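Local coordinates for putative ABC-transporter ATP-binding protein (Alicyclobacillus acidocaldarius, PDB 1Z47) that probably binds and hydrolyses ATP as the nucleotide-binding subunit of an ABC transporter, putatively one that imports sulfate, at residues H101-V104 against Y105-V108; F187-Q190 against V191-M195; I180-E183 against L184-F187; E121-A124 against R125-L129. All coordinates share one frame; numbering follows the deposited sequence.

Contact 1 of 4, residues H101-V104 against Y105-V108; sequences HMTV and YDNV
T103 hands the chain from loop into helix 104-109: its carbonyl O accepts the first i+4 bond from N107 N at 2.8 Å, and V104 O takes V108 N one residue on. At this N-cap the T103 hydroxyl turns back over the new turn, OG1 lying between backbone N and carbonyl carbon (chi1 57°), and accepts from D106 N at 3.2 Å with a nearly straight N-H...O of 161°. D106, three residues after the cap, does not meet T103 N directly; water 1 accepts from T103 N at 3.0 Å and donates to D106 OD2. N107 adds a second grip on T103 O, its ND2 donating from above the carbonyl plane, 61° out of it, at 3.1 Å. The far side of that amide is pinned as well, since OD1 accepts from F99 N in the preceding loop; together the two bonds fix the flip of a buried amide. An alanine here is likely to leave F99 N without its acceptor and T103 O with the backbone bond of the same residue but not the side-chain one. M102 closes the loop side by laying its chain across D106 at about a right angle, CG against D106 CB at 3.5 Å and SD 3.7 Å from D106 O. V104 and V108 face V154 of helix 148-160, and Y105 packs on V126 of helix 119-132. The arrangement is a threonine N-cap with a water-mediated counterpart of the capping box, opening a short helix of what is, by family, the helical subdomain of an ABC ATPase.

Contact 2 of 4, residues F187-Q190 against V191-M195; sequences FVRQ and VHDEM
R189 and D193, one turn apart on helix 178-195, join their charged ends while the backbone runs in regular i+4 bonds. From CB, which leaves the helix away from the later turn, the R189 chain first extends and then bends back at chi2 (70°). CG comes within 4.1 Å of D193 OD1. NE reaches both carboxylate oxygens in two weak bonds, 3.3 Å to D193 OD1 and 3.2 Å to D193 OD2. At the tip NH2 makes the firmer salt bridge, 3.0 Å to D193 OD2, using the syn lone pair of that oxygen. The NE-NH2 edge of the guanidinium meets the carboxylate, whose own plane is turned 70° away, and the two do not lie flush. H192 CD2 covers one guanidinium face near its rim. NH1 donates to V212 O, and NH2 also pairs with D214. With a leucine in its place, D193 would probably lose its counter-charge on this turn, and V212 O and D214 their donor. On another side of the helix, V191 CG2 rests over the F187 ring face in a CH-pi contact, 3.8 Å from the centroid and 22° off the normal. V191 also touches L156 and L160 of helix 148-160. H192 ND1 is bonded to S199 OG on strand 198-203. Such a helix, amphipathic and tied to the sheet, is the crossover of a beta-alpha-beta unit between strands 166-170 and 198-203 in a P-loop ATPase core.

Contact 3 of 4, residues I180-E183 against L184-F187; sequences IRRE and LRTF
The first half of helix 178-195, the crossover between strands 166-170 and 198-203, carries two arginines, R182 and R185, that run side by side and point the same way. R185 starts from a strained first torsion, CG wedged between backbone N and carbonyl carbon (chi1 66°), and this swings its otherwise extended chain back along the preceding turn. Its guanidinium thereby lies flat against R182: CB of R182 sits over one face toward the rim, and NH2 of R185 comes 3.0 Å from R182 CG, an approach so short that the exact placing of the R185 tip is doubtful. R182 O faces the same group, with NH1 of R185 only 2.9 Å away, but the oxygen lies over the plane and the angle is too poor for a hydrogen bond. That carbonyl takes instead a weak 3.3 Å bond from T186 N. The NH1 end of R185 has its real partner in E211, through a salt bridge. R182 goes past it, the guanidinium planes 38° apart, toward the second subunit, where it packs on Q206 and forms a long, weak ion pair with D205. On another side, L184 meets I180, CG to CG2 4.4 Å, and also touches F173 and Q152. The backbone beneath is regular helix, with L184 N bonded to I180 O at 2.8 Å and F187 N to E183 O at 3.1 Å. With R182 NE and R185 NH2 4.3 Å apart, like charges are close, a cost that E211 and the nearby carbonyl of R182 would probably offset in part. The two positive groups do not bind each other; R185 is probably placed by E211, and R182 reaches towards D205 of the second subunit.

Contact 4 of 4, residues E121-A124 against R125-L129; sequences EMDA and RVREL
E121 to R125 and M122 to V126 begin a run of four main-chain bonds that continues through D123 to R127 and A124 to E128, all close to 3.0 Å from N to O and regular for a helix. The charged contacts come next. D123 and R127 lie side by side and point the same way, carboxylate and guanidinium planes 35° apart, with D123 OD2 3.3 Å from R127 NH2; the position of that oxygen is uncertain, so this salt bridge is doubtful in detail. R125 pairs more firmly one turn on: NH2 donates to E128 OE2 at 2.9 Å from above the carboxylate plane, while NE and NH2 both make weak bonds to OE1. Its remaining nitrogen, NH1, donates to A161 O, so the bent chain is pinned at each end of its guanidinium, and L129 CG stands over the centre of one face. Close van der Waals approaches bring side-chain carbons to carbonyl oxygens of the previous turn. The methylene R127 CG, anti to its own carbonyl carbon (chi1 -59°), lies 3.1 Å from D123 O, and the methyl V126 CG2 3.2 Å from M122 O. Among apolar contacts, V126 packs on V108 of helix 104-109, beside S109, and M122 meets L112 of the loop between the two helices. Helix 119-132 thus packs on helix 104-109 and lies between strands 89-93 and 166-170 in sequence, consistent with the helical subdomain of ABC ATPases.

Contacts 1 and 4 belong to successive helices, 104-109 and 119-132, which pack against each other. Contacts 2 and 3 share F187 and lie on one helix, 178-195. Contact 3 is a surface contact, whereas contacts 1, 2 and 4 are partly buried, and none is fully core. Only a light touch of M195 on R125 joins contact 2 to contact 4. The chemistry follows place: contact 1 is a polar cap with a buried amide, contacts 2 and 4 carry i+3 or i+4 ion pairs, the D123-R127 one doubtful, and contact 3 sets two arginines together near the second subunit.

Contact 1 of 4, residues H101-V104 against Y105-V108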
loop_
_atom_site.group_PDB
_atom_site.type_symbol
_atom_site.label_atom_id
_atom_site.label_comp_id
_atom_site.label_asym_id
_atom_site.label_seq_id
_atom_site.Cartn_x
_atom_site.Cartn_y
_atom_site.Cartn_z
ATOM N N HIS B 101 -6.570 -16.461 26.559
ATOM C CA HIS B 101 -7.025 -16.586 27.935
ATOM C C HIS B 101 -5.940 -16.301 28.966
ATOM O O HIS B 101 -6.079 -16.591 30.155
ATOM C CB HIS B 101 -7.626 -17.976 28.083
ATOM C CG HIS B 101 -8.436 -18.378 26.889
ATOM N ND1 HIS B 101 -8.044 -19.377 26.024
ATOM C CD2 HIS B 101 -9.561 -17.841 26.357
ATOM C CE1 HIS B 101 -8.891 -19.437 25.011
ATOM N NE2 HIS B 101 -9.821 -18.516 25.189
ATOM N N MET B 102 -4.871 -15.685 28.483
ATOM C CA MET B 102 -3.725 -15.322 29.298
ATOM C C MET B 102 -3.585 -13.809 29.199
ATOM O O MET B 102 -3.864 -13.224 28.147
ATOM C CB MET B 102 -2.468 -15.942 28.711
ATOM C CG MET B 102 -1.668 -16.801 29.633
ATOM S SD MET B 102 -0.263 -17.472 28.700
ATOM C CE MET B 102 -1.023 -19.039 28.164
ATOM N N THR B 103 -3.152 -13.180 30.282
ATOM C CA THR B 103 -2.934 -11.747 30.257
ATOM C C THR B 103 -1.707 -11.466 29.377
ATOM O O THR B 103 -0.963 -12.369 28.990
ATOM C CB THR B 103 -2.625 -11.194 31.647
ATOM O OG1 THR B 103 -1.477 -11.877 32.183
ATOM C CG2 THR B 103 -3.845 -11.354 32.574
ATOM N N VAL B 104 -1.545 -10.198 29.059
ATOM C CA VAL B 104 -0.434 -9.732 28.281
ATOM C C VAL B 104 0.833 -10.181 28.995
ATOM O O VAL B 104 1.721 -10.791 28.383
ATOM C CB VAL B 104 -0.509 -8.224 28.171
ATOM C CG1 VAL B 104 0.818 -7.652 27.627
ATOM C CG2 VAL B 104 -1.702 -7.855 27.249
ATOM N N TYR B 105 0.901 -9.937 30.294
ATOM C CA TYR B 105 2.092 -10.333 31.061
ATOM C C TYR B 105 2.435 -11.809 30.869
ATOM O O TYR B 105 3.598 -12.185 30.647
ATOM C CB TYR B 105 1.877 -10.084 32.558
ATOM C CG TYR B 105 3.069 -10.477 33.415
ATOM C CD1 TYR B 105 3.941 -9.511 33.915
ATOM C CD2 TYR B 105 3.319 -11.811 33.727
ATOM C CE1 TYR B 105 5.038 -9.863 34.716
ATOM C CE2 TYR B 105 4.406 -12.174 34.517
ATOM C CZ TYR B 105 5.260 -11.191 35.008
ATOM O OH TYR B 105 6.335 -11.544 35.795
ATOM N N ASP B 106 1.435 -12.662 30.981
ATOM C CA ASP B 106 1.698 -14.090 30.865
ATOM C C ASP B 106 1.991 -14.534 29.448
ATOM O O ASP B 106 2.754 -15.481 29.244
ATOM C CB ASP B 106 0.548 -14.889 31.473
ATOM C CG ASP B 106 0.526 -14.789 32.979
ATOM O OD1 ASP B 106 1.561 -14.394 33.557
ATOM O OD2 ASP B 106 -0.507 -15.109 33.589
ATOM N N ASN B 107 1.400 -13.849 28.471
ATOM C CA ASN B 107 1.659 -14.173 27.072
ATOM C C ASN B 107 3.133 -13.933 26.789
ATOM O O ASN B 107 3.793 -14.751 26.150
ATOM C CB ASN B 107 0.836 -13.284 26.148
ATOM C CG ASN B 107 -0.393 -13.983 25.618
ATOM O OD1 ASN B 107 -0.312 -14.774 24.675
ATOM N ND2 ASN B 107 -1.541 -13.706 26.229
ATOM N N VAL B 108 3.639 -12.804 27.286
ATOM C CA VAL B 108 5.034 -12.416 27.087
ATOM C C VAL B 108 6.071 -13.211 27.883
ATOM O O VAL B 108 7.200 -13.363 27.428
ATOM C CB VAL B 108 5.237 -10.909 27.391
ATOM C CG1 VAL B 108 6.719 -10.574 27.470
ATOM C CG2 VAL B 108 4.581 -10.076 26.298
HETATM O O HOH W 1 -2.843 -14.832 32.790
#

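Contact 2 of 4, residues F187-Q190 against V191-M195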
loop_
_atom_site.group_PDB
_atom_site.type_symbol
_atom_site.label_atom_id
_atom_site.label_comp_id
_atom_site.label_asym_id
_atom_site.label_seq_id
_atom_site.Cartn_x
_atom_site.Cartn_y
_atom_site.Cartn_z
ATOM N N PHE B 187 7.300 0.882 14.032
ATOM C CA PHE B 187 7.560 0.395 15.377
ATOM C C PHE B 187 8.515 -0.791 15.356
ATOM O O PHE B 187 9.487 -0.835 16.134
ATOM C CB PHE B 187 6.245 -0.012 16.035
ATOM C CG PHE B 187 6.417 -0.623 17.378
ATOM C CD1 PHE B 187 6.998 0.098 18.406
ATOM C CD2 PHE B 187 5.987 -1.915 17.620
ATOM C CE1 PHE B 187 7.154 -0.468 19.660
ATOM C CE2 PHE B 187 6.137 -2.486 18.858
ATOM C CZ PHE B 187 6.718 -1.761 19.885
ATOM N N VAL B 188 8.238 -1.747 14.470
ATOM C CA VAL B 188 9.066 -2.937 14.338
ATOM C C VAL B 188 10.499 -2.510 14.023
ATOM O O VAL B 188 11.456 -3.091 14.540
ATOM C CB VAL B 188 8.550 -3.873 13.205
ATOM C CG1 VAL B 188 9.630 -4.885 12.831
ATOM C CG2 VAL B 188 7.275 -4.613 13.654
ATOM N N ARG B 189 10.641 -1.496 13.176
ATOM C CA ARG B 189 11.976 -1.003 12.829
ATOM C C ARG B 189 12.654 -0.404 14.066
ATOM O O ARG B 189 13.797 -0.723 14.363
ATOM C CB ARG B 189 11.912 0.056 11.710
ATOM C CG ARG B 189 13.292 0.568 11.234
ATOM C CD ARG B 189 14.125 -0.464 10.446
ATOM N NE ARG B 189 15.556 -0.318 10.756
ATOM C CZ ARG B 189 16.571 -0.611 9.948
ATOM N NH1 ARG B 189 16.367 -1.077 8.726
ATOM N NH2 ARG B 189 17.812 -0.449 10.379
ATOM N N GLN B 190 11.951 0.451 14.800
ATOM C CA GLN B 190 12.550 1.054 15.998
ATOM C C GLN B 190 12.951 -0.036 17.005
ATOM O O GLN B 190 14.026 0.020 17.619
ATOM C CB GLN B 190 11.579 2.061 16.644
ATOM C CG GLN B 190 11.961 2.449 18.064
ATOM C CD GLN B 190 11.022 3.473 18.677
ATOM O OE1 GLN B 190 11.097 4.666 18.364
ATOM N NE2 GLN B 190 10.126 3.013 19.555
ATOM N N VAL B 191 12.098 -1.038 17.161
ATOM C CA VAL B 191 12.408 -2.118 18.080
ATOM C C VAL B 191 13.675 -2.844 17.593
ATOM O O VAL B 191 14.622 -3.043 18.359
ATOM C CB VAL B 191 11.216 -3.077 18.205
ATOM C CG1 VAL B 191 11.644 -4.372 18.877
ATOM C CG2 VAL B 191 10.113 -2.410 19.035
ATOM N N HIS B 192 13.702 -3.217 16.313
ATOM C CA HIS B 192 14.862 -3.895 15.742
ATOM C C HIS B 192 16.173 -3.152 16.019
ATOM O O HIS B 192 17.163 -3.749 16.420
ATOM C CB HIS B 192 14.712 -4.029 14.225
ATOM C CG HIS B 192 15.963 -4.480 13.541
ATOM N ND1 HIS B 192 16.291 -5.811 13.387
ATOM C CD2 HIS B 192 16.969 -3.771 12.973
ATOM C CE1 HIS B 192 17.447 -5.904 12.749
ATOM N NE2 HIS B 192 17.880 -4.683 12.486
ATOM N N ASP B 193 16.179 -1.856 15.768
ATOM C CA ASP B 193 17.376 -1.082 15.974
ATOM C C ASP B 193 17.759 -1.084 17.431
ATOM O O ASP B 193 18.940 -1.001 17.773
ATOM C CB ASP B 193 17.165 0.339 15.459
ATOM C CG ASP B 193 17.065 0.378 13.946
ATOM O OD1 ASP B 193 16.639 1.406 13.376
ATOM O OD2 ASP B 193 17.424 -0.643 13.334
ATOM N N GLU B 194 16.760 -1.205 18.292
ATOM C CA GLU B 194 17.021 -1.217 19.721
ATOM C C GLU B 194 17.585 -2.551 20.187
ATOM O O GLU B 194 18.644 -2.592 20.804
ATOM C CB GLU B 194 15.745 -0.911 20.500
ATOM C CG GLU B 194 15.988 -0.809 21.989
ATOM C CD GLU B 194 16.909 0.345 22.322
ATOM O OE1 GLU B 194 17.477 0.365 23.438
ATOM O OE2 GLU B 194 17.059 1.236 21.458
ATOM N N MET B 195 16.885 -3.642 19.889
ATOM C CA MET B 195 17.324 -4.960 20.324
ATOM C C MET B 195 18.587 -5.474 19.634
ATOM O O MET B 195 19.181 -6.445 20.093
ATOM C CB MET B 195 16.204 -5.984 20.145
ATOM C CG MET B 195 14.900 -5.662 20.881
ATOM S SD MET B 195 15.055 -5.521 22.671
ATOM C CE MET B 195 15.614 -7.169 23.109
#

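Contact 3 of 4, residues I180-E183 against L184-F187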
loop_
_atom_site.group_PDB
_atom_site.type_symbol
_atom_site.label_atom_id
_atom_site.label_comp_id
_atom_site.label_asym_id
_atom_site.label_seq_id
_atom_site.Cartn_x
_atom_site.Cartn_y
_atom_site.Cartn_z
ATOM N N ILE B 180 -2.584 1.754 10.251
ATOM C CA ILE B 180 -2.014 1.056 11.398
ATOM C C ILE B 180 -0.839 0.188 10.939
ATOM O O ILE B 180 0.174 0.074 11.638
ATOM C CB ILE B 180 -3.104 0.238 12.109
ATOM C CG1 ILE B 180 -4.114 1.224 12.729
ATOM C CG2 ILE B 180 -2.494 -0.638 13.198
ATOM C CD1 ILE B 180 -5.420 0.609 13.164
ATOM N N ARG B 181 -0.958 -0.389 9.747
ATOM C CA ARG B 181 0.113 -1.211 9.175
ATOM C C ARG B 181 1.383 -0.347 9.084
ATOM O O ARG B 181 2.490 -0.795 9.394
ATOM C CB ARG B 181 -0.309 -1.672 7.776
ATOM C CG ARG B 181 0.492 -2.807 7.153
ATOM C CD ARG B 181 -0.209 -3.240 5.849
ATOM N NE ARG B 181 0.644 -3.999 4.934
ATOM C CZ ARG B 181 1.129 -5.216 5.171
ATOM N NH1 ARG B 181 0.849 -5.840 6.312
ATOM N NH2 ARG B 181 1.899 -5.809 4.263
ATOM N N ARG B 182 1.215 0.901 8.659
ATOM C CA ARG B 182 2.348 1.801 8.524
ATOM C C ARG B 182 2.946 2.173 9.875
ATOM O O ARG B 182 4.175 2.280 10.007
ATOM C CB ARG B 182 1.951 3.067 7.749
ATOM C CG ARG B 182 1.655 2.807 6.271
ATOM C CD ARG B 182 1.565 4.097 5.474
ATOM N NE ARG B 182 0.651 3.950 4.343
ATOM C CZ ARG B 182 0.427 4.887 3.422
ATOM N NH1 ARG B 182 1.057 6.060 3.491
ATOM N NH2 ARG B 182 -0.433 4.653 2.432
ATOM N N GLU B 183 2.100 2.387 10.878
ATOM C CA GLU B 183 2.636 2.721 12.197
ATOM C C GLU B 183 3.351 1.490 12.717
ATOM O O GLU B 183 4.401 1.593 13.338
ATOM C CB GLU B 183 1.528 3.134 13.178
ATOM C CG GLU B 183 0.774 4.392 12.778
ATOM C CD GLU B 183 -0.380 4.711 13.719
ATOM O OE1 GLU B 183 -1.126 5.682 13.442
ATOM O OE2 GLU B 183 -0.541 3.994 14.738
ATOM N N LEU B 184 2.792 0.315 12.458
ATOM C CA LEU B 184 3.441 -0.910 12.914
ATOM C C LEU B 184 4.848 -1.126 12.343
ATOM O O LEU B 184 5.793 -1.456 13.081
ATOM C CB LEU B 184 2.565 -2.129 12.585
ATOM C CG LEU B 184 1.455 -2.421 13.599
ATOM C CD1 LEU B 184 0.717 -3.684 13.199
ATOM C CD2 LEU B 184 2.078 -2.566 15.005
ATOM N N ARG B 185 5.010 -0.956 11.034
ATOM C CA ARG B 185 6.332 -1.182 10.458
ATOM C C ARG B 185 7.345 -0.208 11.044
ATOM O O ARG B 185 8.497 -0.565 11.215
ATOM C CB ARG B 185 6.308 -1.050 8.936
ATOM C CG ARG B 185 6.000 0.329 8.445
ATOM C CD ARG B 185 6.253 0.432 6.940
ATOM N NE ARG B 185 5.445 1.474 6.312
ATOM C CZ ARG B 185 5.319 2.722 6.763
ATOM N NH1 ARG B 185 5.949 3.118 7.863
ATOM N NH2 ARG B 185 4.546 3.583 6.108
ATOM N N THR B 186 6.921 1.012 11.362
ATOM C CA THR B 186 7.841 1.984 11.941
ATOM C C THR B 186 8.233 1.528 13.348
ATOM O O THR B 186 9.365 1.726 13.789
ATOM C CB THR B 186 7.203 3.399 11.994
ATOM O OG1 THR B 186 7.094 3.911 10.661
ATOM C CG2 THR B 186 8.054 4.353 12.809
ATOM N N PHE B 187 7.300 0.882 14.032
ATOM C CA PHE B 187 7.560 0.395 15.377
ATOM C C PHE B 187 8.515 -0.791 15.356
ATOM O O PHE B 187 9.487 -0.835 16.134
ATOM C CB PHE B 187 6.245 -0.012 16.035
ATOM C CG PHE B 187 6.417 -0.623 17.378
ATOM C CD1 PHE B 187 6.998 0.098 18.406
ATOM C CD2 PHE B 187 5.987 -1.915 17.620
ATOM C CE1 PHE B 187 7.154 -0.468 19.660
ATOM C CE2 PHE B 187 6.137 -2.486 18.858
ATOM C CZ PHE B 187 6.718 -1.761 19.885
#

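Contact 4 of 4, residues E121-A124 against R125-L129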
loop_
_atom_site.group_PDB
_atom_site.type_symbol
_atom_site.label_atom_id
_atom_site.label_comp_id
_atom_site.label_asym_id
_atom_site.label_seq_id
_atom_site.Cartn_x
_atom_site.Cartn_y
_atom_site.Cartn_z
ATOM N N GLU B 121 14.194 -13.267 37.854
ATOM C CA GLU B 121 14.792 -12.823 36.600
ATOM C C GLU B 121 13.768 -12.877 35.443
ATOM O O GLU B 121 13.779 -12.030 34.568
ATOM C CB GLU B 121 16.040 -13.670 36.295
ATOM C CG GLU B 121 17.268 -13.269 37.167
ATOM C CD GLU B 121 17.227 -13.827 38.587
ATOM O OE1 GLU B 121 18.019 -13.349 39.444
ATOM O OE2 GLU B 121 16.424 -14.752 38.859
ATOM N N MET B 122 12.887 -13.872 35.444
ATOM C CA MET B 122 11.866 -13.936 34.394
ATOM C C MET B 122 11.028 -12.672 34.469
ATOM O O MET B 122 10.745 -12.019 33.457
ATOM C CB MET B 122 10.990 -15.155 34.610
ATOM C CG MET B 122 9.811 -15.245 33.673
ATOM S SD MET B 122 8.821 -16.602 34.201
ATOM C CE MET B 122 10.080 -18.022 34.182
ATOM N N ASP B 123 10.648 -12.315 35.690
ATOM C CA ASP B 123 9.845 -11.131 35.961
ATOM C C ASP B 123 10.441 -9.831 35.511
ATOM O O ASP B 123 9.754 -8.994 34.929
ATOM C CB ASP B 123 9.565 -11.011 37.451
ATOM C CG ASP B 123 8.229 -11.568 37.820
ATOM O OD1 ASP B 123 8.152 -12.775 38.167
ATOM O OD2 ASP B 123 7.255 -10.785 37.740
ATOM N N ALA B 124 11.719 -9.630 35.812
ATOM C CA ALA B 124 12.407 -8.413 35.409
ATOM C C ALA B 124 12.512 -8.320 33.882
ATOM O O ALA B 124 12.428 -7.228 33.311
ATOM C CB ALA B 124 13.839 -8.361 36.047
ATOM N N ARG B 125 12.702 -9.467 33.237
ATOM C CA ARG B 125 12.835 -9.543 31.775
ATOM C C ARG B 125 11.503 -9.097 31.165
ATOM O O ARG B 125 11.456 -8.284 30.235
ATOM C CB ARG B 125 13.101 -10.995 31.372
ATOM C CG ARG B 125 14.134 -11.272 30.271
ATOM C CD ARG B 125 13.745 -10.829 28.872
ATOM N NE ARG B 125 14.434 -9.600 28.473
ATOM C CZ ARG B 125 14.880 -9.349 27.241
ATOM N NH1 ARG B 125 14.719 -10.242 26.273
ATOM N NH2 ARG B 125 15.474 -8.194 26.971
ATOM N N VAL B 126 10.414 -9.644 31.700
ATOM C CA VAL B 126 9.080 -9.311 31.192
ATOM C C VAL B 126 8.749 -7.847 31.373
ATOM O O VAL B 126 8.326 -7.173 30.426
ATOM C CB VAL B 126 8.013 -10.185 31.856
ATOM C CG1 VAL B 126 6.584 -9.730 31.427
ATOM C CG2 VAL B 126 8.267 -11.631 31.473
ATOM N N ARG B 127 8.970 -7.326 32.572
ATOM C CA ARG B 127 8.661 -5.933 32.816
ATOM C C ARG B 127 9.485 -5.049 31.919
ATOM O O ARG B 127 9.036 -3.975 31.497
ATOM C CB ARG B 127 8.883 -5.595 34.295
ATOM C CG ARG B 127 8.009 -6.476 35.176
ATOM C CD ARG B 127 7.949 -6.051 36.628
ATOM N NE ARG B 127 7.172 -7.025 37.399
ATOM C CZ ARG B 127 5.865 -7.246 37.252
ATOM N NH1 ARG B 127 5.153 -6.557 36.364
ATOM N NH2 ARG B 127 5.271 -8.181 37.987
ATOM N N GLU B 128 10.690 -5.521 31.616
ATOM C CA GLU B 128 11.610 -4.805 30.751
ATOM C C GLU B 128 10.973 -4.649 29.368
ATOM O O GLU B 128 10.895 -3.552 28.833
ATOM C CB GLU B 128 12.914 -5.605 30.615
ATOM C CG GLU B 128 14.043 -4.866 29.895
ATOM C CD GLU B 128 15.108 -5.799 29.305
ATOM O OE1 GLU B 128 15.507 -6.791 29.965
ATOM O OE2 GLU B 128 15.559 -5.526 28.167
ATOM N N LEU B 129 10.544 -5.770 28.796
ATOM C CA LEU B 129 9.933 -5.772 27.472
ATOM C C LEU B 129 8.641 -4.956 27.421
ATOM O O LEU B 129 8.427 -4.173 26.491
ATOM C CB LEU B 129 9.664 -7.211 27.032
ATOM C CG LEU B 129 10.927 -8.012 26.726
ATOM C CD1 LEU B 129 10.589 -9.488 26.572
ATOM C CD2 LEU B 129 11.567 -7.448 25.465
#